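Local coordinates for protein malate dehydrogenase (Naegleria fowleri, PDB 6UM4) that probably catalyses the nicotinamide-cofactor-dependent interconversion of malate and oxaloacetate, at residues Ala247-Arg250 with Leu251-Asp254; Glu305-Ile308 with Thr309-Ile313; Gln259-Lys263 with Val264-Ile268. All coordinates share one frame; numbering follows the deposited sequence.

Contact 1: Ala247-Arg250 with Leu251-Asp254; sequences AMTR and LDHD
At the edge of the Arg250 guanidinium, and almost exactly in its plane, sits Asp254 OD1, with water 2 also edge-on. The carboxylate is turned nearly upright to the guanidinium, 78° between planes, so the salt bridge is one-pointed and rather long: Arg250 NE reaches Asp254 OD1 over 3.3 Å. The nitrogen arrives on the syn side of that oxygen but tilted out of the carboxylate plane. Water 2 adds a second path, accepting from Arg250 NH2 at 3.0 Å and donating to Asp254 OD1. This oxygen also lies at the edge of the His253 ring, whose CD2 comes obliquely within 4.2 Å of Arg250 NE. A bend at chi2 (49°) folds the arginine along the helix to Asp254, one turn on. Its far end is held by Asp345 through NH1, a job for which a long, many-armed cation is well suited.

Here the last strand of the parallel Rossmann-type sheet, 245-247, runs into helix 250-264. Thr249 is the N-cap residue, yet its OG1 bonds to Ser373 instead of capping; its carbonyl O starts the helix by accepting His253 N at 2.9 Å. Arg250 O takes Asp254 N next, at 2.8 Å. Water 1 links Met248 O to Leu251 N, 3.1 Å away, serving an amide of the first turn. Asp252 OD2 passes 3.8 Å from Thr249 CB and bonds to His280, an Asp-His pair consistent with the catalytic relay known in lactate and malate dehydrogenases. His253 ND1 turns instead to Ser355.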
ATOM      1  N   ALA A 247      -9.699  18.361   7.290  1.00 19.16           N
ATOM      2  CA  ALA A 247      -9.852  17.095   7.977  1.00 18.79           C
ATOM      3  C   ALA A 247     -10.430  16.074   6.995  1.00 21.58           C
ATOM      4  O   ALA A 247     -11.112  16.441   6.033  1.00 21.50           O
ATOM      5  CB  ALA A 247     -10.747  17.264   9.210  1.00 19.10           C
ATOM      6  N   MET A 248     -10.140  14.788   7.216  1.00 18.02           N
ATOM      7  CA  MET A 248     -10.446  13.765   6.216  1.00 17.69           C
ATOM      8  C   MET A 248     -11.819  13.129   6.423  1.00 18.58           C
ATOM      9  O   MET A 248     -12.044  12.426   7.416  1.00 20.81           O
ATOM     10  CB  MET A 248      -9.399  12.659   6.219  1.00 17.46           C
ATOM     11  CG  MET A 248      -9.555  11.813   4.977  1.00 18.87           C
ATOM     12  SD  MET A 248      -8.295  10.555   4.784  1.00 22.65           S
ATOM     13  CE  MET A 248      -8.828   9.434   6.092  1.00 17.13           C
ATOM     14  N   THR A 249     -12.718  13.327   5.460  1.00 23.32           N
ATOM     15  CA  THR A 249     -13.955  12.550   5.363  1.00 17.72           C
ATOM     16  C   THR A 249     -13.976  11.702   4.101  1.00 23.56           C
ATOM     17  O   THR A 249     -15.023  11.142   3.736  1.00 17.63           O
ATOM     18  CB  THR A 249     -15.166  13.476   5.379  1.00 18.10           C
ATOM     19  OG1 THR A 249     -14.979  14.485   4.383  1.00 22.24           O
ATOM     20  CG2 THR A 249     -15.276  14.133   6.739  1.00 21.90           C
ATOM     21  N   ARG A 250     -12.836  11.628   3.409  1.00 22.06           N
ATOM     22  CA  ARG A 250     -12.769  10.937   2.137  1.00 18.29           C
ATOM     23  C   ARG A 250     -13.078   9.466   2.302  1.00 17.21           C
ATOM     24  O   ARG A 250     -13.542   8.826   1.358  1.00 23.20           O
ATOM     25  CB  ARG A 250     -11.375  11.125   1.526  1.00 25.78           C
ATOM     26  CG  ARG A 250     -11.192  10.529   0.129  1.00 17.44           C
ATOM     27  CD  ARG A 250     -12.340  10.948  -0.784  1.00 20.39           C
ATOM     28  NE  ARG A 250     -12.113  10.503  -2.147  1.00 21.09           N
ATOM     29  CZ  ARG A 250     -11.420  11.177  -3.057  1.00 26.28           C
ATOM     30  NH1 ARG A 250     -10.877  12.357  -2.754  1.00 22.38           N
ATOM     31  NH2 ARG A 250     -11.253  10.653  -4.273  1.00 21.11           N
ATOM     32  N   LEU A 251     -12.812   8.900   3.487  1.00 17.14           N
ATOM     33  CA  LEU A 251     -13.092   7.485   3.679  1.00 18.61           C
ATOM     34  C   LEU A 251     -14.594   7.257   3.840  1.00 21.91           C
ATOM     35  O   LEU A 251     -15.146   6.300   3.282  1.00 21.73           O
ATOM     36  CB  LEU A 251     -12.312   6.928   4.870  1.00 17.20           C
ATOM     37  CG  LEU A 251     -12.566   5.429   5.048  1.00 17.39           C
ATOM     38  CD1 LEU A 251     -12.115   4.644   3.817  1.00 22.06           C
ATOM     39  CD2 LEU A 251     -11.997   4.843   6.343  1.00 17.58           C
ATOM     40  N   ASP A 252     -15.270   8.124   4.601  1.00 17.58           N
ATOM     41  CA  ASP A 252     -16.729   8.098   4.616  1.00 19.54           C
ATOM     42  C   ASP A 252     -17.270   8.205   3.195  1.00 17.98           C
ATOM     43  O   ASP A 252     -18.148   7.432   2.777  1.00 18.24           O
ATOM     44  CB  ASP A 252     -17.287   9.221   5.490  1.00 18.15           C
ATOM     45  CG  ASP A 252     -16.679   9.258   6.897  1.00 24.55           C
ATOM     46  OD1 ASP A 252     -16.670   8.238   7.617  1.00 22.95           O
ATOM     47  OD2 ASP A 252     -16.266  10.358   7.324  1.00 28.22           O
ATOM     48  N   HIS A 253     -16.742   9.167   2.441  1.00 17.86           N
ATOM     49  CA  HIS A 253     -17.150   9.376   1.056  1.00 18.03           C
ATOM     50  C   HIS A 253     -16.997   8.103   0.228  1.00 24.58           C
ATOM     51  O   HIS A 253     -17.951   7.639  -0.408  1.00 22.83           O
ATOM     52  CB  HIS A 253     -16.322  10.524   0.471  1.00 20.20           C
ATOM     53  CG  HIS A 253     -16.624  10.825  -0.959  1.00 22.64           C
ATOM     54  ND1 HIS A 253     -17.385  11.907  -1.342  1.00 27.11           N
ATOM     55  CD2 HIS A 253     -16.258  10.196  -2.101  1.00 28.39           C
ATOM     56  CE1 HIS A 253     -17.482  11.931  -2.660  1.00 26.59           C
ATOM     57  NE2 HIS A 253     -16.803  10.905  -3.146  1.00 28.22           N
ATOM     58  N   ASP A 254     -15.805   7.508   0.254  1.00 18.87           N
ATOM     59  CA  ASP A 254     -15.568   6.307  -0.528  1.00 17.85           C
ATOM     60  C   ASP A 254     -16.412   5.138  -0.035  1.00 22.10           C
ATOM     61  O   ASP A 254     -16.747   4.242  -0.822  1.00 19.95           O
ATOM     62  CB  ASP A 254     -14.067   5.939  -0.507  1.00 19.03           C
ATOM     63  CG  ASP A 254     -13.209   6.928  -1.295  1.00 25.39           C
ATOM     64  OD1 ASP A 254     -13.767   7.694  -2.128  1.00 22.55           O
ATOM     65  OD2 ASP A 254     -11.975   6.959  -1.063  1.00 29.26           O
TER
HETATM   66  O   HOH W   1     -12.514   9.731   6.416  1.00 18.55           O
HETATM   67  O   HOH W   2     -13.027   8.246  -4.589  1.00 21.43           O

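Contact 2: Glu305-Ile308 with Thr309-Ile313; sequences EQWI and TNEFI
Glu305 O is gripped twice by Thr309, once by the side chain and once by the backbone. Thr309 OG1 donates to Glu305 O at 2.9 Å, and Thr309 N comes to the same Glu305 O at 3.0 Å from the opposite face of the carbonyl plane. The hydroxyl gets there because chi1 of -63° swings it back beside its own backbone N, over the preceding turn; a threonine can thus satisfy its hydroxyl on a carbonyl of its own helix.

Two residues on, Trp307 O is also shared. Glu311 N approaches it at 2.8 Å and Phe312 N at 2.9 Å, again from opposite faces. This doubling marks a wider, pi-type turn in helix 305-317, and the i+5 spacing persists in the bond from Ile313 N to Ile308 O, 2.8 Å long and nearly straight at 170°.

Phe312 lies over the indole, five residues on from Trp307. Phe312 CB makes a CH-pi contact over one face, 3.7 Å from the centroid of the Trp307 six-membered ring. The two aromatic planes meet obliquely at 34°, with Trp307 CH2 touching Phe312 CD1 at 3.5 Å. Leu288 packs on both rings and on Ile308, whose CG2 branch meets Ile313 CD1 at 3.7 Å. At the edge of the indole, by CD1, stands the Glu311 carboxylate, its plane steeply turned to the ring, while Trp307 NE1 donates to water 3.

Flat aromatics thus line the buried side and Glu311 and Asn310 the exposed one. The shared carbonyls let the helix widen while Glu311 N, Phe312 N and Ile313 N all keep acceptors.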
ATOM      1  N   GLU A 305     -36.121   7.022  -0.069  1.00 31.29           N
ATOM      2  CA  GLU A 305     -35.699   7.668   1.168  1.00 29.94           C
ATOM      3  C   GLU A 305     -35.731   6.719   2.360  1.00 28.86           C
ATOM      4  O   GLU A 305     -35.011   6.947   3.337  1.00 31.40           O
ATOM      5  CB  GLU A 305     -36.588   8.889   1.447  1.00 36.75           C
ATOM      6  CG  GLU A 305     -36.190   9.737   2.654  1.00 47.91           C
ATOM      7  CD  GLU A 305     -37.294  10.714   3.045  1.00 61.61           C
ATOM      8  OE1 GLU A 305     -37.778  11.457   2.157  1.00 65.00           O
ATOM      9  OE2 GLU A 305     -37.699  10.715   4.232  1.00 63.96           O
ATOM     10  N   GLN A 306     -36.548   5.668   2.316  1.00 29.73           N
ATOM     11  CA  GLN A 306     -36.553   4.727   3.431  1.00 31.52           C
ATOM     12  C   GLN A 306     -35.302   3.861   3.420  1.00 33.07           C
ATOM     13  O   GLN A 306     -34.737   3.563   4.481  1.00 34.07           O
ATOM     14  CB  GLN A 306     -37.821   3.883   3.398  1.00 39.32           C
ATOM     15  CG  GLN A 306     -39.065   4.748   3.540  1.00 48.71           C
ATOM     16  CD  GLN A 306     -40.329   3.941   3.778  1.00 64.58           C
ATOM     17  OE1 GLN A 306     -40.305   2.705   3.764  1.00 63.89           O
ATOM     18  NE2 GLN A 306     -41.450   4.643   4.000  1.00 68.61           N
ATOM     19  N   TRP A 307     -34.855   3.440   2.234  1.00 30.29           N
ATOM     20  CA  TRP A 307     -33.603   2.697   2.159  1.00 28.19           C
ATOM     21  C   TRP A 307     -32.436   3.584   2.585  1.00 26.54           C
ATOM     22  O   TRP A 307     -31.542   3.145   3.319  1.00 27.61           O
ATOM     23  CB  TRP A 307     -33.385   2.175   0.741  1.00 28.89           C
ATOM     24  CG  TRP A 307     -32.016   1.562   0.538  1.00 26.62           C
ATOM     25  CD1 TRP A 307     -31.615   0.311   0.905  1.00 33.58           C
ATOM     26  CD2 TRP A 307     -30.875   2.187  -0.069  1.00 25.83           C
ATOM     27  NE1 TRP A 307     -30.297   0.112   0.553  1.00 32.86           N
ATOM     28  CE2 TRP A 307     -29.822   1.247  -0.050  1.00 29.11           C
ATOM     29  CE3 TRP A 307     -30.650   3.439  -0.648  1.00 25.18           C
ATOM     30  CZ2 TRP A 307     -28.558   1.526  -0.568  1.00 32.27           C
ATOM     31  CZ3 TRP A 307     -29.394   3.715  -1.163  1.00 24.29           C
ATOM     32  CH2 TRP A 307     -28.365   2.764  -1.120  1.00 28.37           C
ATOM     33  N   ILE A 308     -32.445   4.843   2.148  1.00 26.82           N
ATOM     34  CA  ILE A 308     -31.410   5.788   2.559  1.00 25.80           C
ATOM     35  C   ILE A 308     -31.360   5.867   4.074  1.00 25.78           C
ATOM     36  O   ILE A 308     -30.298   5.736   4.691  1.00 27.18           O
ATOM     37  CB  ILE A 308     -31.675   7.173   1.943  1.00 26.18           C
ATOM     38  CG1 ILE A 308     -31.544   7.114   0.427  1.00 29.41           C
ATOM     39  CG2 ILE A 308     -30.731   8.211   2.536  1.00 24.69           C
ATOM     40  CD1 ILE A 308     -31.755   8.444  -0.220  1.00 36.47           C
ATOM     41  N   THR A 309     -32.526   6.068   4.691  1.00 29.73           N
ATOM     42  CA  THR A 309     -32.593   6.312   6.125  1.00 33.37           C
ATOM     43  C   THR A 309     -32.318   5.045   6.924  1.00 30.95           C
ATOM     44  O   THR A 309     -31.638   5.087   7.956  1.00 33.40           O
ATOM     45  CB  THR A 309     -33.964   6.874   6.487  1.00 42.28           C
ATOM     46  OG1 THR A 309     -34.134   8.137   5.836  1.00 46.73           O
ATOM     47  CG2 THR A 309     -34.056   7.095   7.990  1.00 44.70           C
ATOM     48  N   ASN A 310     -32.862   3.910   6.488  1.00 27.47           N
ATOM     49  CA  ASN A 310     -32.792   2.718   7.321  1.00 28.12           C
ATOM     50  C   ASN A 310     -31.584   1.846   7.031  1.00 32.72           C
ATOM     51  O   ASN A 310     -31.223   1.021   7.881  1.00 34.04           O
ATOM     52  CB  ASN A 310     -34.057   1.874   7.175  1.00 31.84           C
ATOM     53  CG  ASN A 310     -35.300   2.634   7.569  1.00 37.34           C
ATOM     54  OD1 ASN A 310     -35.260   3.484   8.460  1.00 41.84           O
ATOM     55  ND2 ASN A 310     -36.419   2.295   6.960  1.00 39.22           N
ATOM     56  N   GLU A 311     -30.970   1.984   5.857  1.00 26.32           N
ATOM     57  CA  GLU A 311     -29.850   1.120   5.538  1.00 29.45           C
ATOM     58  C   GLU A 311     -28.627   1.918   5.113  1.00 29.33           C
ATOM     59  O   GLU A 311     -27.574   1.834   5.759  1.00 31.82           O
ATOM     60  CB  GLU A 311     -30.248   0.113   4.457  1.00 30.62           C
ATOM     61  CG  GLU A 311     -31.314  -0.864   4.909  1.00 34.46           C
ATOM     62  CD  GLU A 311     -31.523  -1.994   3.913  1.00 46.74           C
ATOM     63  OE1 GLU A 311     -30.539  -2.696   3.564  1.00 44.81           O
ATOM     64  OE2 GLU A 311     -32.678  -2.162   3.460  1.00 53.55           O
ATOM     65  N   PHE A 312     -28.751   2.686   4.030  1.00 24.19           N
ATOM     66  CA  PHE A 312     -27.575   3.328   3.452  1.00 25.26           C
ATOM     67  C   PHE A 312     -26.854   4.191   4.481  1.00 26.44           C
ATOM     68  O   PHE A 312     -25.679   3.965   4.783  1.00 30.05           O
ATOM     69  CB  PHE A 312     -27.974   4.163   2.241  1.00 23.19           C
ATOM     70  CG  PHE A 312     -26.844   4.932   1.653  1.00 22.35           C
ATOM     71  CD1 PHE A 312     -25.872   4.282   0.887  1.00 21.89           C
ATOM     72  CD2 PHE A 312     -26.727   6.303   1.883  1.00 22.12           C
ATOM     73  CE1 PHE A 312     -24.808   4.983   0.327  1.00 21.23           C
ATOM     74  CE2 PHE A 312     -25.662   7.019   1.338  1.00 21.46           C
ATOM     75  CZ  PHE A 312     -24.696   6.367   0.563  1.00 21.01           C
ATOM     76  N   ILE A 313     -27.546   5.176   5.050  1.00 27.02           N
ATOM     77  CA  ILE A 313     -26.886   6.080   5.990  1.00 22.67           C
ATOM     78  C   ILE A 313     -26.310   5.335   7.186  1.00 25.20           C
ATOM     79  O   ILE A 313     -25.145   5.586   7.536  1.00 24.03           O
ATOM     80  CB  ILE A 313     -27.835   7.219   6.399  1.00 23.24           C
ATOM     81  CG1 ILE A 313     -28.013   8.200   5.242  1.00 23.08           C
ATOM     82  CG2 ILE A 313     -27.263   7.936   7.623  1.00 23.10           C
ATOM     83  CD1 ILE A 313     -28.976   9.334   5.544  1.00 23.75           C
TER
HETATM   84  O   HOH W   3     -29.793  -3.028   1.267  1.00 43.80           O

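Contact 3: Gln259-Lys263 with Val264-Ile268; sequences QVAAK and VGCNI
This is a helix C-terminus at the protein surface, where helix 250-264 ends and the chain leaves for strand 271-277. It is a glycine C' terminus that resembles a Schellman motif, though only its six-to-one bond is present, and weakly: Cys266 N lies 3.4 Å from Ala261 O. Gly265 N is the nearer partner of that carbonyl, at 2.8 Å, and sits 40° out of its plane. The last regular bond runs from Val264 N to Val260 O, 2.8 Å and almost in line with the carbonyl.

Gly265 turns the chain with a phi of 80°, where a side chain would press on the carbonyl O of Val264; glycine has none. Val264 sets CG2 beside its own backbone N, and this branch rests 3.6 Å from Val260 O, while Val301 and Ile293 also pack on the residue.

Beyond the turn, the small side chain of Ala261 lets Cys266 and Ile268 come close. Cys266 SG comes 4.0 Å from Ala261 CA, and Ile293 and Ile271 pack on this cysteine. Ile268, which packs on Ala154 of the second subunit, lays its CD1 against Ala261 CB at 3.8 Å.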
ATOM      1  N   GLN A 259     -21.107   1.486  -1.057  1.00 23.20           N
ATOM      2  CA  GLN A 259     -22.457   1.009  -0.752  1.00 29.76           C
ATOM      3  C   GLN A 259     -23.367   1.147  -1.964  1.00 24.18           C
ATOM      4  O   GLN A 259     -24.109   0.217  -2.300  1.00 23.96           O
ATOM      5  CB  GLN A 259     -23.040   1.750   0.455  1.00 20.98           C
ATOM      6  CG  GLN A 259     -22.369   1.393   1.798  1.00 22.99           C
ATOM      7  CD  GLN A 259     -22.526  -0.097   2.171  1.00 29.91           C
ATOM      8  OE1 GLN A 259     -23.619  -0.653   2.115  1.00 26.23           O
ATOM      9  NE2 GLN A 259     -21.423  -0.736   2.545  1.00 27.52           N
ATOM     10  N   VAL A 260     -23.306   2.291  -2.650  1.00 22.12           N
ATOM     11  CA  VAL A 260     -24.108   2.478  -3.859  1.00 24.77           C
ATOM     12  C   VAL A 260     -23.778   1.413  -4.892  1.00 28.67           C
ATOM     13  O   VAL A 260     -24.670   0.764  -5.450  1.00 22.95           O
ATOM     14  CB  VAL A 260     -23.879   3.878  -4.443  1.00 27.74           C
ATOM     15  CG1 VAL A 260     -24.541   3.971  -5.808  1.00 22.35           C
ATOM     16  CG2 VAL A 260     -24.394   4.950  -3.492  1.00 33.43           C
ATOM     17  N   ALA A 261     -22.487   1.251  -5.193  1.00 24.07           N
ATOM     18  CA  ALA A 261     -22.066   0.317  -6.228  1.00 26.61           C
ATOM     19  C   ALA A 261     -22.476  -1.113  -5.900  1.00 29.61           C
ATOM     20  O   ALA A 261     -22.891  -1.867  -6.790  1.00 25.26           O
ATOM     21  CB  ALA A 261     -20.555   0.415  -6.423  1.00 32.58           C
ATOM     22  N   ALA A 262     -22.347  -1.518  -4.636  1.00 28.91           N
ATOM     23  CA  ALA A 262     -22.762  -2.865  -4.263  1.00 25.15           C
ATOM     24  C   ALA A 262     -24.278  -3.038  -4.379  1.00 26.76           C
ATOM     25  O   ALA A 262     -24.752  -4.045  -4.914  1.00 29.92           O
ATOM     26  CB  ALA A 262     -22.276  -3.186  -2.848  1.00 24.65           C
ATOM     27  N   LYS A 263     -25.057  -2.061  -3.898  1.00 28.38           N
ATOM     28  CA  LYS A 263     -26.515  -2.186  -3.919  1.00 29.93           C
ATOM     29  C   LYS A 263     -27.062  -2.136  -5.343  1.00 34.04           C
ATOM     30  O   LYS A 263     -27.932  -2.930  -5.712  1.00 32.84           O
ATOM     31  CB  LYS A 263     -27.149  -1.087  -3.062  1.00 24.80           C
ATOM     32  CG  LYS A 263     -28.665  -1.195  -2.981  1.00 26.13           C
ATOM     33  CD  LYS A 263     -29.128  -2.298  -2.052  1.00 28.18           C
ATOM     34  CE  LYS A 263     -30.654  -2.399  -2.090  1.00 28.41           C
ATOM     35  NZ  LYS A 263     -31.172  -3.553  -1.318  1.00 33.91           N
ATOM     36  N   VAL A 264     -26.592  -1.181  -6.143  1.00 35.45           N
ATOM     37  CA  VAL A 264     -27.103  -0.973  -7.492  1.00 30.15           C
ATOM     38  C   VAL A 264     -26.458  -1.916  -8.499  1.00 34.33           C
ATOM     39  O   VAL A 264     -27.052  -2.220  -9.539  1.00 29.57           O
ATOM     40  CB  VAL A 264     -26.886   0.502  -7.873  1.00 37.43           C
ATOM     41  CG1 VAL A 264     -27.079   0.736  -9.362  1.00 41.18           C
ATOM     42  CG2 VAL A 264     -27.817   1.374  -7.066  1.00 40.31           C
ATOM     43  N   GLY A 265     -25.237  -2.382  -8.233  1.00 36.64           N
ATOM     44  CA  GLY A 265     -24.547  -3.233  -9.180  1.00 31.08           C
ATOM     45  C   GLY A 265     -23.878  -2.502 -10.326  1.00 39.10           C
ATOM     46  O   GLY A 265     -23.756  -3.064 -11.418  1.00 43.57           O
ATOM     47  N   CYS A 266     -23.413  -1.272 -10.105  1.00 38.39           N
ATOM     48  CA  CYS A 266     -22.784  -0.462 -11.139  1.00 38.34           C
ATOM     49  C   CYS A 266     -21.283  -0.375 -10.885  1.00 41.81           C
ATOM     50  O   CYS A 266     -20.768  -0.915  -9.902  1.00 44.36           O
ATOM     51  CB  CYS A 266     -23.413   0.932 -11.198  1.00 41.69           C
ATOM     52  SG  CYS A 266     -23.222   1.956  -9.693  1.00 37.15           S
ATOM     53  N   ASN A 267     -20.575   0.260 -11.816  1.00 40.34           N
ATOM     54  CA  ASN A 267     -19.167   0.555 -11.595  1.00 33.90           C
ATOM     55  C   ASN A 267     -19.037   1.830 -10.773  1.00 33.64           C
ATOM     56  O   ASN A 267     -19.944   2.668 -10.733  1.00 36.75           O
ATOM     57  CB  ASN A 267     -18.423   0.708 -12.918  1.00 34.06           C
ATOM     58  N   ILE A 268     -17.902   1.955 -10.083  1.00 28.12           N
ATOM     59  CA  ILE A 268     -17.628   3.164  -9.315  1.00 23.47           C
ATOM     60  C   ILE A 268     -17.679   4.388 -10.215  1.00 26.68           C
ATOM     61  O   ILE A 268     -18.158   5.456  -9.815  1.00 27.00           O
ATOM     62  CB  ILE A 268     -16.271   3.048  -8.598  1.00 26.04           C
ATOM     63  CG1 ILE A 268     -16.367   2.011  -7.486  1.00 24.76           C
ATOM     64  CG2 ILE A 268     -15.852   4.411  -8.028  1.00 26.93           C
ATOM     65  CD1 ILE A 268     -17.280   2.428  -6.336  1.00 22.40           C
TER

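From the N terminus the chain meets contact 1 first, where strand 245-247 gives way to helix 250-264; contact 3 follows at the far end of that helix, and contact 2 comes last, in the opening turns of helix 305-317. Each closes only a local turn, and the three run in series, neither nested nor crossing. Contacts 1 and 3 share a helix, their centres about 18 Å apart. Contacts 2 and 3 touch directly: Trp307 CZ2 packs on Lys263 CG at 3.6 Å, and the Phe312 ring on Gln259 and Val260. Helix 250-264 thereby joins the edge of the parallel sheet to helix 305-317.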